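Local coordinates for protein light Chain (Clostridium botulinum, PDB 6BVD) that is the zinc-dependent protease domain of the mosaic botulinum neurotoxin type HA and probably cleaves a neuronal SNARE protein, as other clostridial neurotoxin light chains do, at residues 3-8 with 109-114; 23-28 with 138-143; 122-127 with 178-183; 254-259 with 367-372; 289-294 with 339-344. One frame throughout, in Å; residues are numbered along the deposited sequence.

Interaction 1 (3-8 with 109-114)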
# COMPACT_ATOMS: atom_id res chain seq x y z
N MET A 3 15.48 4.63 8.14
CA MET A 3 16.21 3.38 8.32
C MET A 3 15.58 2.25 7.48
O MET A 3 16.31 1.48 6.85
CB MET A 3 16.28 3.01 9.80
CG MET A 3 16.56 4.22 10.68
SD MET A 3 16.79 3.85 12.43
CE MET A 3 15.31 2.90 12.77
N PRO A 4 14.23 2.16 7.46
CA PRO A 4 13.70 1.25 6.42
C PRO A 4 14.00 1.83 5.04
O PRO A 4 14.10 3.05 4.87
CB PRO A 4 12.19 1.21 6.70
CG PRO A 4 12.05 1.67 8.13
CD PRO A 4 13.16 2.66 8.34
N VAL A 5 14.20 0.95 4.06
CA VAL A 5 14.58 1.42 2.74
C VAL A 5 13.40 2.04 2.00
O VAL A 5 12.22 1.87 2.36
CB VAL A 5 15.19 0.29 1.91
CG1 VAL A 5 16.12 -0.53 2.77
CG2 VAL A 5 14.11 -0.60 1.31
N VAL A 6 13.73 2.79 0.96
CA VAL A 6 12.78 3.38 0.05
C VAL A 6 12.54 2.48 -1.18
O VAL A 6 13.50 2.05 -1.85
CB VAL A 6 13.28 4.76 -0.41
CG1 VAL A 6 12.40 5.33 -1.51
CG2 VAL A 6 13.40 5.71 0.79
N ILE A 7 11.28 2.16 -1.46
CA ILE A 7 10.93 1.41 -2.65
C ILE A 7 10.55 2.38 -3.76
O ILE A 7 9.65 3.20 -3.57
CB ILE A 7 9.78 0.40 -2.36
CG1 ILE A 7 10.17 -0.57 -1.22
CG2 ILE A 7 9.41 -0.33 -3.61
CD1 ILE A 7 11.49 -1.35 -1.49
N ASN A 8 11.25 2.35 -4.90
CA ASN A 8 10.92 3.26 -6.02
C ASN A 8 9.84 2.72 -6.95
O ASN A 8 9.75 1.52 -7.13
CB ASN A 8 12.20 3.53 -6.83
CG ASN A 8 13.30 4.09 -5.98
OD1 ASN A 8 13.10 5.10 -5.31
ND2 ASN A 8 14.45 3.45 -5.99
N LEU A 109 15.26 -7.47 6.62
CA LEU A 109 15.81 -8.22 5.45
C LEU A 109 16.25 -7.28 4.29
O LEU A 109 17.37 -7.40 3.76
CB LEU A 109 14.77 -9.19 4.92
CG LEU A 109 15.16 -9.93 3.62
CD1 LEU A 109 16.44 -10.75 3.82
CD2 LEU A 109 14.02 -10.85 3.23
N LEU A 110 15.39 -6.34 3.92
CA LEU A 110 15.74 -5.43 2.82
C LEU A 110 16.92 -4.50 3.14
O LEU A 110 17.74 -4.21 2.22
CB LEU A 110 14.53 -4.62 2.40
CG LEU A 110 13.39 -5.42 1.75
CD1 LEU A 110 12.27 -4.46 1.22
CD2 LEU A 110 13.91 -6.31 0.63
N GLU A 111 17.04 -4.07 4.41
CA GLU A 111 18.22 -3.27 4.86
C GLU A 111 19.53 -4.07 4.73
O GLU A 111 20.59 -3.53 4.35
CB GLU A 111 18.05 -2.80 6.32
CG GLU A 111 16.99 -1.73 6.53
CD GLU A 111 16.50 -1.62 7.98
OE1 GLU A 111 17.14 -2.17 8.90
OE2 GLU A 111 15.44 -0.97 8.19
N GLU A 112 19.48 -5.37 5.02
CA GLU A 112 20.64 -6.22 4.79
C GLU A 112 20.99 -6.33 3.33
O GLU A 112 22.16 -6.26 2.97
CB GLU A 112 20.41 -7.65 5.36
CG GLU A 112 20.44 -7.70 6.86
CD GLU A 112 21.84 -7.61 7.39
OE1 GLU A 112 22.77 -7.89 6.63
OE2 GLU A 112 22.02 -7.26 8.55
N ILE A 113 20.00 -6.55 2.48
CA ILE A 113 20.23 -6.65 1.04
C ILE A 113 20.87 -5.35 0.48
O ILE A 113 21.64 -5.37 -0.50
CB ILE A 113 18.93 -6.96 0.31
CG1 ILE A 113 18.44 -8.38 0.68
CG2 ILE A 113 19.15 -6.92 -1.17
CD1 ILE A 113 19.44 -9.49 0.29
N LYS A 114 20.50 -4.22 1.08
CA LYS A 114 21.04 -2.92 0.66
C LYS A 114 22.46 -2.72 1.14
O LYS A 114 23.32 -2.27 0.38
CB LYS A 114 20.14 -1.80 1.19
CG LYS A 114 20.79 -0.39 1.11
CD LYS A 114 19.84 0.64 1.79
CE LYS A 114 20.49 2.02 1.92
NZ LYS A 114 19.55 3.00 2.58
O HOH W 1 16.86 3.65 0.93

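Interaction 2 (23-28 with 138-143)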
# COMPACT_ATOMS: atom_id res chain seq x y z
N TYR A 23 20.47 2.22 -18.63
CA TYR A 23 20.82 0.98 -19.33
C TYR A 23 22.00 0.30 -18.68
O TYR A 23 23.01 0.95 -18.36
CB TYR A 23 21.10 1.26 -20.81
CG TYR A 23 19.82 1.26 -21.62
CD1 TYR A 23 19.44 0.15 -22.38
CD2 TYR A 23 18.97 2.36 -21.60
CE1 TYR A 23 18.25 0.15 -23.10
CE2 TYR A 23 17.80 2.37 -22.32
CZ TYR A 23 17.44 1.27 -23.07
OH TYR A 23 16.27 1.31 -23.77
N ILE A 24 21.92 -1.01 -18.45
CA ILE A 24 23.09 -1.60 -17.83
C ILE A 24 23.62 -2.77 -18.66
O ILE A 24 22.87 -3.47 -19.33
CB ILE A 24 22.83 -2.07 -16.39
CG1 ILE A 24 22.06 -3.37 -16.36
CG2 ILE A 24 22.11 -1.02 -15.60
CD1 ILE A 24 21.67 -3.77 -14.93
N ARG A 25 24.92 -2.96 -18.60
CA ARG A 25 25.59 -4.09 -19.27
C ARG A 25 25.81 -5.15 -18.22
O ARG A 25 26.73 -5.02 -17.42
CB ARG A 25 26.94 -3.66 -19.88
CG ARG A 25 27.56 -4.75 -20.79
CD ARG A 25 28.94 -4.29 -21.36
NE ARG A 25 29.97 -4.24 -20.30
CZ ARG A 25 31.26 -4.01 -20.54
NH1 ARG A 25 31.66 -3.83 -21.78
NH2 ARG A 25 32.13 -3.97 -19.54
N PRO A 26 24.95 -6.19 -18.18
CA PRO A 26 25.03 -7.04 -16.98
C PRO A 26 26.22 -8.03 -17.05
O PRO A 26 26.84 -8.18 -18.10
CB PRO A 26 23.64 -7.74 -16.93
CG PRO A 26 23.01 -7.53 -18.23
CD PRO A 26 23.79 -6.50 -19.03
N PRO A 27 26.58 -8.65 -15.90
CA PRO A 27 27.72 -9.57 -15.90
C PRO A 27 27.55 -10.66 -16.96
O PRO A 27 26.42 -11.12 -17.18
CB PRO A 27 27.72 -10.15 -14.47
CG PRO A 27 26.45 -9.72 -13.86
CD PRO A 27 25.97 -8.51 -14.57
N TYR A 28 28.66 -10.98 -17.63
CA TYR A 28 28.79 -11.94 -18.74
C TYR A 28 28.39 -11.33 -20.11
O TYR A 28 28.56 -12.00 -21.14
CB TYR A 28 27.96 -13.22 -18.47
CG TYR A 28 28.30 -13.93 -17.18
CD1 TYR A 28 29.62 -14.20 -16.83
CD2 TYR A 28 27.29 -14.32 -16.28
CE1 TYR A 28 29.93 -14.87 -15.64
CE2 TYR A 28 27.59 -14.96 -15.09
CZ TYR A 28 28.92 -15.23 -14.77
OH TYR A 28 29.23 -15.88 -13.59
N SER A 138 31.38 -4.69 -10.12
CA SER A 138 30.83 -3.54 -10.82
C SER A 138 30.44 -3.88 -12.25
O SER A 138 30.77 -4.96 -12.76
CB SER A 138 31.84 -2.38 -10.76
OG SER A 138 32.97 -2.71 -11.52
N PHE A 139 29.67 -3.00 -12.88
CA PHE A 139 29.26 -3.17 -14.28
C PHE A 139 29.17 -1.84 -15.01
O PHE A 139 28.98 -0.79 -14.37
CB PHE A 139 27.91 -3.91 -14.38
CG PHE A 139 26.86 -3.40 -13.42
CD1 PHE A 139 26.09 -2.29 -13.72
CD2 PHE A 139 26.65 -4.05 -12.20
CE1 PHE A 139 25.11 -1.79 -12.84
CE2 PHE A 139 25.67 -3.57 -11.29
CZ PHE A 139 24.91 -2.43 -11.61
N ASN A 140 29.28 -1.88 -16.33
CA ASN A 140 29.02 -0.68 -17.14
C ASN A 140 27.55 -0.27 -17.18
O ASN A 140 26.66 -1.10 -17.34
CB ASN A 140 29.52 -0.86 -18.58
CG ASN A 140 31.02 -0.71 -18.70
OD1 ASN A 140 31.70 -0.56 -17.69
ND2 ASN A 140 31.54 -0.71 -19.93
N VAL A 141 27.30 1.04 -17.08
CA VAL A 141 25.96 1.56 -17.34
C VAL A 141 26.03 2.72 -18.34
O VAL A 141 27.02 3.46 -18.39
CB VAL A 141 25.22 2.04 -16.06
CG1 VAL A 141 25.34 1.02 -14.93
CG2 VAL A 141 25.69 3.40 -15.60
N LYS A 142 25.00 2.84 -19.16
CA LYS A 142 24.96 3.88 -20.18
C LYS A 142 23.94 4.96 -19.78
O LYS A 142 22.75 4.67 -19.56
CB LYS A 142 24.66 3.27 -21.55
CG LYS A 142 24.67 4.25 -22.71
CD LYS A 142 24.21 3.58 -24.00
CE LYS A 142 25.25 2.58 -24.50
NZ LYS A 142 24.74 1.80 -25.69
N LEU A 143 24.42 6.18 -19.59
CA LEU A 143 23.57 7.27 -19.14
C LEU A 143 22.70 7.90 -20.25
O LEU A 143 22.80 7.55 -21.44
CB LEU A 143 24.44 8.34 -18.45
CG LEU A 143 25.25 7.84 -17.25
CD1 LEU A 143 26.20 8.92 -16.74
CD2 LEU A 143 24.39 7.30 -16.09
O HOH W 2 29.19 -4.59 -17.63

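Interaction 3 (122-127 with 178-183)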
# COMPACT_ATOMS: atom_id res chain seq x y z
N ASN A 122 39.03 -10.60 -4.20
CA ASN A 122 38.73 -12.02 -4.05
C ASN A 122 40.01 -12.85 -4.02
O ASN A 122 41.12 -12.29 -3.92
CB ASN A 122 37.79 -12.48 -5.16
CG ASN A 122 38.36 -12.25 -6.57
OD1 ASN A 122 39.33 -12.88 -6.96
ND2 ASN A 122 37.72 -11.39 -7.34
N SER A 123 39.90 -14.19 -4.09
CA SER A 123 41.09 -15.01 -3.95
C SER A 123 42.20 -14.69 -4.94
O SER A 123 43.36 -14.79 -4.60
CB SER A 123 40.73 -16.49 -4.05
OG SER A 123 39.98 -16.83 -2.90
N TYR A 124 41.82 -14.25 -6.14
CA TYR A 124 42.77 -14.01 -7.23
C TYR A 124 43.00 -12.53 -7.54
O TYR A 124 43.32 -12.20 -8.69
CB TYR A 124 42.26 -14.71 -8.48
CG TYR A 124 42.24 -16.21 -8.31
CD1 TYR A 124 43.24 -16.87 -7.59
CD2 TYR A 124 41.21 -16.96 -8.81
CE1 TYR A 124 43.22 -18.28 -7.42
CE2 TYR A 124 41.17 -18.37 -8.63
CZ TYR A 124 42.18 -19.00 -7.94
OH TYR A 124 42.12 -20.39 -7.77
N THR A 125 42.85 -11.66 -6.54
CA THR A 125 43.23 -10.24 -6.70
C THR A 125 44.26 -9.89 -5.62
O THR A 125 44.40 -10.64 -4.64
CB THR A 125 42.00 -9.27 -6.63
OG1 THR A 125 41.36 -9.35 -5.35
CG2 THR A 125 40.98 -9.57 -7.71
N GLN A 126 45.03 -8.82 -5.81
CA GLN A 126 46.05 -8.41 -4.85
C GLN A 126 45.48 -8.01 -3.48
O GLN A 126 44.56 -7.18 -3.42
CB GLN A 126 46.87 -7.23 -5.40
CG GLN A 126 47.67 -7.57 -6.62
CD GLN A 126 46.85 -7.45 -7.91
OE1 GLN A 126 45.66 -7.11 -7.88
NE2 GLN A 126 47.49 -7.76 -9.04
N GLU A 127 46.10 -8.51 -2.42
CA GLU A 127 45.63 -8.25 -1.05
C GLU A 127 45.72 -6.77 -0.65
O GLU A 127 44.89 -6.30 0.12
CB GLU A 127 46.41 -9.10 -0.04
CG GLU A 127 46.29 -10.61 -0.34
CD GLU A 127 46.87 -11.49 0.76
OE1 GLU A 127 46.99 -11.02 1.91
OE2 GLU A 127 47.21 -12.66 0.46
N GLN A 178 43.87 -17.56 -17.83
CA GLN A 178 44.02 -19.02 -17.93
C GLN A 178 42.78 -19.83 -17.58
O GLN A 178 42.91 -20.97 -17.10
CB GLN A 178 45.18 -19.48 -17.05
CG GLN A 178 46.54 -18.97 -17.51
CD GLN A 178 47.68 -19.69 -16.82
OE1 GLN A 178 47.84 -20.92 -16.99
NE2 GLN A 178 48.43 -18.98 -15.99
N SER A 179 41.61 -19.27 -17.87
CA SER A 179 40.32 -19.94 -17.68
C SER A 179 40.01 -20.24 -16.21
O SER A 179 39.07 -20.94 -15.90
CB SER A 179 40.27 -21.25 -18.48
OG SER A 179 40.45 -21.02 -19.86
N MET A 180 40.84 -19.71 -15.33
CA MET A 180 40.67 -19.82 -13.90
C MET A 180 39.31 -19.29 -13.44
O MET A 180 38.77 -18.34 -14.02
CB MET A 180 41.80 -19.06 -13.24
CG MET A 180 42.15 -19.44 -11.84
SD MET A 180 43.62 -18.46 -11.46
CE MET A 180 44.38 -18.68 -13.03
N GLU A 181 38.76 -19.84 -12.36
CA GLU A 181 37.45 -19.38 -11.88
C GLU A 181 37.43 -19.14 -10.38
O GLU A 181 37.70 -20.04 -9.58
CB GLU A 181 36.35 -20.37 -12.28
CG GLU A 181 36.06 -20.34 -13.76
CD GLU A 181 34.82 -21.14 -14.15
OE1 GLU A 181 34.03 -21.50 -13.26
OE2 GLU A 181 34.66 -21.42 -15.36
N ALA A 182 37.18 -17.89 -10.02
CA ALA A 182 36.98 -17.52 -8.63
C ALA A 182 35.49 -17.38 -8.38
O ALA A 182 34.74 -16.83 -9.23
CB ALA A 182 37.70 -16.23 -8.31
N THR A 183 35.04 -17.86 -7.23
CA THR A 183 33.64 -17.69 -6.83
C THR A 183 33.57 -16.97 -5.48
O THR A 183 33.34 -17.60 -4.45
CB THR A 183 32.92 -19.06 -6.73
OG1 THR A 183 33.65 -19.90 -5.83
CG2 THR A 183 32.90 -19.72 -8.08

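Interaction 4 (254-259 with 367-372)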
# COMPACT_ATOMS: atom_id res chain seq x y z
N SER A 254 5.55 -38.45 5.63
CA SER A 254 4.48 -38.59 4.64
C SER A 254 4.26 -37.33 3.81
O SER A 254 3.81 -37.41 2.68
CB SER A 254 3.15 -39.01 5.31
OG SER A 254 2.89 -38.20 6.43
N TYR A 255 4.57 -36.16 4.38
CA TYR A 255 4.38 -34.90 3.68
C TYR A 255 5.46 -34.64 2.63
O TYR A 255 5.29 -33.75 1.78
CB TYR A 255 4.35 -33.71 4.66
CG TYR A 255 5.71 -33.17 5.12
CD1 TYR A 255 6.41 -32.24 4.34
CD2 TYR A 255 6.25 -33.52 6.36
CE1 TYR A 255 7.63 -31.72 4.76
CE2 TYR A 255 7.49 -33.00 6.78
CZ TYR A 255 8.16 -32.09 5.97
OH TYR A 255 9.39 -31.57 6.35
N MET A 256 6.57 -35.35 2.74
CA MET A 256 7.76 -35.15 1.90
C MET A 256 7.71 -35.87 0.55
O MET A 256 7.15 -36.98 0.45
CB MET A 256 9.03 -35.59 2.63
CG MET A 256 9.46 -34.77 3.81
SD MET A 256 10.82 -35.60 4.65
CE MET A 256 11.21 -34.43 5.96
N LYS A 257 8.31 -35.25 -0.46
CA LYS A 257 8.61 -35.91 -1.72
C LYS A 257 10.12 -35.79 -2.01
O LYS A 257 10.61 -34.72 -2.38
CB LYS A 257 7.78 -35.32 -2.86
CG LYS A 257 7.87 -36.15 -4.12
CD LYS A 257 7.55 -35.39 -5.38
CE LYS A 257 7.75 -36.29 -6.59
NZ LYS A 257 7.23 -35.66 -7.85
N VAL A 258 10.86 -36.87 -1.78
CA VAL A 258 12.33 -36.84 -1.90
C VAL A 258 12.80 -37.57 -3.16
O VAL A 258 12.35 -38.67 -3.43
CB VAL A 258 13.01 -37.50 -0.68
CG1 VAL A 258 14.48 -37.13 -0.65
CG2 VAL A 258 12.37 -37.05 0.61
N THR A 259 13.70 -36.97 -3.94
CA THR A 259 14.17 -37.61 -5.18
C THR A 259 15.69 -37.77 -5.20
O THR A 259 16.20 -38.79 -5.65
CB THR A 259 13.73 -36.85 -6.45
OG1 THR A 259 14.07 -35.46 -6.35
CG2 THR A 259 12.22 -36.99 -6.66
N GLY A 367 7.71 -28.04 5.18
CA GLY A 367 9.17 -28.07 5.14
C GLY A 367 9.63 -27.98 3.70
O GLY A 367 8.81 -28.09 2.78
N TYR A 368 10.93 -27.83 3.48
CA TYR A 368 11.46 -27.71 2.12
C TYR A 368 11.10 -28.88 1.21
O TYR A 368 10.85 -28.70 0.02
CB TYR A 368 12.98 -27.55 2.15
CG TYR A 368 13.51 -27.33 0.75
CD1 TYR A 368 13.45 -26.05 0.17
CD2 TYR A 368 14.03 -28.38 -0.00
CE1 TYR A 368 13.91 -25.84 -1.12
CE2 TYR A 368 14.47 -28.18 -1.29
CZ TYR A 368 14.41 -26.89 -1.84
OH TYR A 368 14.87 -26.67 -3.12
N LEU A 369 11.06 -30.09 1.76
CA LEU A 369 10.82 -31.29 0.98
C LEU A 369 9.35 -31.57 0.74
O LEU A 369 9.00 -32.65 0.22
CB LEU A 369 11.45 -32.51 1.66
CG LEU A 369 12.99 -32.50 1.65
CD1 LEU A 369 13.58 -33.61 2.52
CD2 LEU A 369 13.55 -32.54 0.21
N ALA A 370 8.48 -30.63 1.12
CA ALA A 370 7.04 -30.81 0.92
C ALA A 370 6.70 -30.91 -0.56
O ALA A 370 7.36 -30.30 -1.41
CB ALA A 370 6.25 -29.67 1.58
N GLU A 371 5.62 -31.64 -0.87
CA GLU A 371 5.22 -31.83 -2.25
C GLU A 371 4.68 -30.50 -2.79
O GLU A 371 3.97 -29.77 -2.09
CB GLU A 371 4.15 -32.94 -2.37
CG GLU A 371 3.85 -33.36 -3.81
CD GLU A 371 2.86 -34.54 -3.89
OE1 GLU A 371 2.51 -35.11 -2.84
OE2 GLU A 371 2.46 -34.91 -5.03
N ASN A 372 5.04 -30.19 -4.03
CA ASN A 372 4.49 -29.04 -4.74
C ASN A 372 3.30 -29.47 -5.57
O ASN A 372 3.33 -30.56 -6.15
CB ASN A 372 5.54 -28.38 -5.65
CG ASN A 372 6.71 -27.83 -4.87
OD1 ASN A 372 6.55 -27.28 -3.79
ND2 ASN A 372 7.91 -28.00 -5.41
O HOH W 3 11.62 -30.63 4.51

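Interaction 5 (289-294 with 339-344)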
# COMPACT_ATOMS: atom_id res chain seq x y z
N LYS A 289 34.09 -23.09 8.33
CA LYS A 289 34.53 -22.60 7.02
C LYS A 289 34.37 -21.07 6.96
O LYS A 289 35.29 -20.36 6.54
CB LYS A 289 33.75 -23.26 5.90
CG LYS A 289 34.09 -22.72 4.51
CD LYS A 289 33.16 -23.29 3.45
CE LYS A 289 31.66 -23.03 3.83
NZ LYS A 289 31.09 -21.63 3.54
N VAL A 290 33.20 -20.58 7.39
CA VAL A 290 32.94 -19.13 7.32
C VAL A 290 33.90 -18.37 8.22
O VAL A 290 34.41 -17.32 7.84
CB VAL A 290 31.46 -18.75 7.69
CG1 VAL A 290 31.27 -17.20 7.66
CG2 VAL A 290 30.47 -19.42 6.76
N LEU A 291 34.17 -18.93 9.40
CA LEU A 291 35.08 -18.32 10.35
C LEU A 291 36.50 -18.22 9.79
O LEU A 291 37.17 -17.20 9.94
CB LEU A 291 35.10 -19.13 11.66
CG LEU A 291 36.16 -18.74 12.69
CD1 LEU A 291 35.94 -17.28 13.14
CD2 LEU A 291 36.16 -19.68 13.88
N SER A 292 36.95 -19.30 9.16
CA SER A 292 38.23 -19.28 8.50
C SER A 292 38.29 -18.22 7.36
O SER A 292 39.27 -17.48 7.24
CB SER A 292 38.53 -20.68 7.98
OG SER A 292 39.70 -20.69 7.21
N ASP A 293 37.23 -18.12 6.56
CA ASP A 293 37.19 -17.13 5.47
C ASP A 293 37.18 -15.69 6.01
O ASP A 293 37.83 -14.80 5.45
CB ASP A 293 35.98 -17.33 4.58
CG ASP A 293 36.07 -18.58 3.71
OD1 ASP A 293 37.19 -19.06 3.49
OD2 ASP A 293 35.03 -19.05 3.21
N TYR A 294 36.43 -15.45 7.08
CA TYR A 294 36.40 -14.08 7.64
C TYR A 294 37.72 -13.70 8.29
O TYR A 294 38.08 -12.53 8.23
CB TYR A 294 35.26 -13.89 8.65
CG TYR A 294 33.89 -13.79 8.02
CD1 TYR A 294 33.72 -13.98 6.66
CD2 TYR A 294 32.78 -13.49 8.80
CE1 TYR A 294 32.50 -13.88 6.09
CE2 TYR A 294 31.53 -13.39 8.22
CZ TYR A 294 31.40 -13.60 6.86
OH TYR A 294 30.16 -13.49 6.29
N ASN A 339 33.16 -13.75 19.75
CA ASN A 339 31.80 -13.50 20.25
C ASN A 339 30.99 -12.69 19.23
O ASN A 339 29.81 -12.96 18.99
CB ASN A 339 31.85 -12.77 21.58
CG ASN A 339 32.31 -13.67 22.71
OD1 ASN A 339 32.00 -14.86 22.73
ND2 ASN A 339 33.07 -13.11 23.64
N LYS A 340 31.62 -11.68 18.62
CA LYS A 340 30.93 -10.93 17.58
C LYS A 340 30.69 -11.82 16.34
O LYS A 340 29.70 -11.65 15.64
CB LYS A 340 31.72 -9.66 17.22
CG LYS A 340 31.61 -8.56 18.25
CD LYS A 340 32.43 -7.34 17.79
CE LYS A 340 31.84 -6.04 18.29
NZ LYS A 340 32.66 -4.87 17.81
N PHE A 341 31.60 -12.76 16.06
CA PHE A 341 31.39 -13.67 14.93
C PHE A 341 30.19 -14.58 15.16
O PHE A 341 29.39 -14.83 14.26
CB PHE A 341 32.61 -14.54 14.65
CG PHE A 341 32.39 -15.50 13.55
CD1 PHE A 341 32.49 -15.08 12.24
CD2 PHE A 341 31.99 -16.81 13.81
CE1 PHE A 341 32.25 -15.95 11.20
CE2 PHE A 341 31.72 -17.67 12.79
CZ PHE A 341 31.85 -17.25 11.47
N GLU A 342 30.08 -15.12 16.36
CA GLU A 342 28.96 -16.00 16.65
C GLU A 342 27.63 -15.26 16.47
O GLU A 342 26.69 -15.79 15.86
CB GLU A 342 29.07 -16.56 18.07
CG GLU A 342 28.05 -17.64 18.35
CD GLU A 342 28.16 -18.19 19.75
OE1 GLU A 342 29.06 -17.74 20.50
OE2 GLU A 342 27.33 -19.06 20.10
N GLN A 343 27.57 -14.01 16.91
CA GLN A 343 26.35 -13.22 16.75
C GLN A 343 26.07 -12.88 15.29
O GLN A 343 24.93 -12.90 14.85
CB GLN A 343 26.41 -11.95 17.60
CG GLN A 343 26.28 -12.25 19.10
CD GLN A 343 25.02 -13.08 19.45
OE1 GLN A 343 23.89 -12.60 19.36
NE2 GLN A 343 25.24 -14.33 19.86
N LEU A 344 27.12 -12.61 14.51
CA LEU A 344 26.92 -12.32 13.10
C LEU A 344 26.38 -13.55 12.35
O LEU A 344 25.39 -13.47 11.62
CB LEU A 344 28.24 -11.85 12.47
CG LEU A 344 28.20 -11.73 10.96
CD1 LEU A 344 27.08 -10.80 10.53
CD2 LEU A 344 29.57 -11.20 10.42

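Interaction 1 (3-8 with 109-114)
V5 presses both its methyl groups against helix 104-115, pinning the extended N-terminal segment of this zinc protease domain to one turn of the helix. The tight part is apolar. V5 CG2 meets L110 CB at 4.2 Å, the two side chains crossing at about a right angle, while CG1 reaches E111 CG and, at 4.0 Å, K114 CD. With chi1 at -42°, CG1 lies beside the backbone N of V5 and CG2 between that N and the carbonyl carbon, a fork that faces L110 with one prong and K114 with the other. I7 extends the patch by touching L110 CD1 with its own CD1; helix 83-100 packs on the same two residues through F97, and helix 222-237 meets L110 through L230. The loose side is polar and more exposed. Around poorly ordered M3, the carboxylate oxygen E111 OE2 stands 2.9 Å from M3 O, two acceptors close but not hydrogen-bonded, and P4 CA approaches the same oxygen. At the other margin the extended K114 chain slides past V5 in the opposite direction, and one water accepts from V6 N and from K114 NZ, at 3.2 Å each.

Interaction 2 (23-28 with 138-143)
Backbone hydrogen bonds join Y23 and R25 to the strand of K142 and N140. K142 N gives a bond of 2.9 Å to Y23 O, while the return bond from Y23 N to K142 O is long and weak. R25 N reaches N140 O at 2.8 Å, nearly straight at the hydrogen (171°). Strands 21-24 and 138-142 thus run antiparallel within the mixed sheet of the protease domain, Y23 facing K142 in a hydrogen-bonded pair and I24 facing V141 in a non-hydrogen-bonded one; strands 36-40 and 148-152 continue the sheet on the outer flanks of the pair. Apolar contacts gather on the I24 face: I24 CG2 sits 3.9 Å from V141 CG1 and also touches F139 CE1. Polar stacking occupies the R25 end. R25 is extended as far as CD and bends at chi3 (70°), which lays its guanidinium against the N140 amide, the planes 9° apart. N140 ND2 stands over the centre of the guanidinium, 3.3 Å from R25 NH2, a fellow donor; R25 NH1 bonds instead to N33. A water in the guanidinium plane accepts from R25 NE at 2.8 Å and from N140 N at 3.0 Å.

Interaction 3 (122-127 with 178-183)
A methionine sulfur sits almost squarely over a tyrosine ring: M180 SD is 3.7 Å from the centroid of the Y124 ring and only 10° off its normal. With CG opposite the backbone N (chi1 -157°), M180 CG lies 3.5 Å from Y124 CE2, and the extended chi2 carries SD over the ring; the bend at chi3 turns only CE. Thioether and methylene thus both lie against the aromatic group. A different part of the ring, CD2, meets A182 CB at 3.6 Å, and E181 O comes up at the ring edge, near its plane, 4.0 Å from Y124 CE2. The Met-aromatic contact joins two irregular loops, one following helix 104-115 and the other lying between strands 168-171 and 193-196 of the protease domain. On the first, a type I turn from N122 to T125 carries the tyrosine. N122 OD1 accepts from Y124 N at 3.0 Å, an Asx turn, and N122 N donates to T125 OG1 at 2.9 Å with an angle of 166°; the first bond holds the backbone N of Y124, the second ties the two ends of the turn together. N122 OD1 also lies 4.0 Å from A182 CB. On the second loop, the backbone of A182 is hydrogen-bonded to Y174, while M180 O accepts a bond from S175 OG.

Interaction 4 (254-259 with 367-372)
A370 CA meets the edge of the Y255 ring, near its plane, while M256 CG lies 3.6 Å above one face, offset toward the rim. A370 CB is 3.8 Å from Y255 CD1. A chi1 of 82° swings the Y255 ring toward segment 367-372, so that OH arrives 3.7 Å from G367 CA. A water links Y255 OH, at 3.0 Å, to L369 N, which donates to it. G367 to A370 form a type I turn that leads toward strand 373-377, and loop 254-259 clasps the turn through a single backbone bridge at M256 and A370. K257 N donates to L369 O at 2.8 Å, the donor close to the C=O direction; the bond from E371 N to Y255 O is weak. L369 points toward loop 254-259, its CB 3.7 Å from M256 CG and its CD1 against M256 SD and V258 CG2. Y368 of the turn touches the zinc ligand E266 on helix 264-270, and L369, its side chain about 11 Å from the zinc ion, touches F267.

Interaction 5 (289-294 with 339-344)
F341 reaches from helix 338-348 into the side of helix 280-301, and every ring carbon finds a partner there. From CB, which points toward helix 280-301, the chain continues to a CG opposite the backbone N, and this carries the ring straight across toward L291. CG and CD2 lie under L291 CD1, which sits 4.0 Å from the ring centroid and 10° off the normal, a CH-pi contact over the face. CD1 comes next to Y294 CD2, and CE1 comes closer still to that atom, at 3.5 Å. On the other flank CE2 meets L291 CB at 3.9 Å. The tip, CZ, touches L291 N at 3.5 Å and V290 CG1 at 3.9 Å, so the phenyl end lodges against helix backbone. V290 CG1 and Y294 CD2 both lie in the ring plane at its edge. The planes of the Y294 and F341 rings stand 82° apart, while V290 CG1 covers one face of the tyrosine. L344, one turn after F341, adds CD2 to Y294 CE2 at 3.7 Å. The Y294 hydroxyl bonds to Y238 O, beyond the end of helix 222-237. This is plain apolar helix packing: the axes of the two short segments approach to 11.4 Å, with 124° between their N-to-C directions. Y287 of helix 280-301 meets the F341 ring edge-to-face, and Y324, just after helix 313-323, does the same to Y294.

In the fold
Interaction 5 is the most buried of the five and wholly apolar, two helices joined through an aromatic side chain; interaction 3, farthest from the chain centre, pairs two loops at an exposed tyrosine. Interaction 2 relies on strand hydrogen bonds, whereas interaction 4 mixes a single backbone bridge with apolar packing, and interaction 1 sets apolar packing around V5 beside a water-bridged outer side. Interactions 1 and 5 come within about 6 Å at their nearest atoms and share a neighbour, Y238, which bonds to E112 and Y294. Interactions 1 and 4 lie on opposite sides of the chain's centre, yet both adjoin zinc-site helices: 222-237, with H228 and H232, and 264-270, with E266.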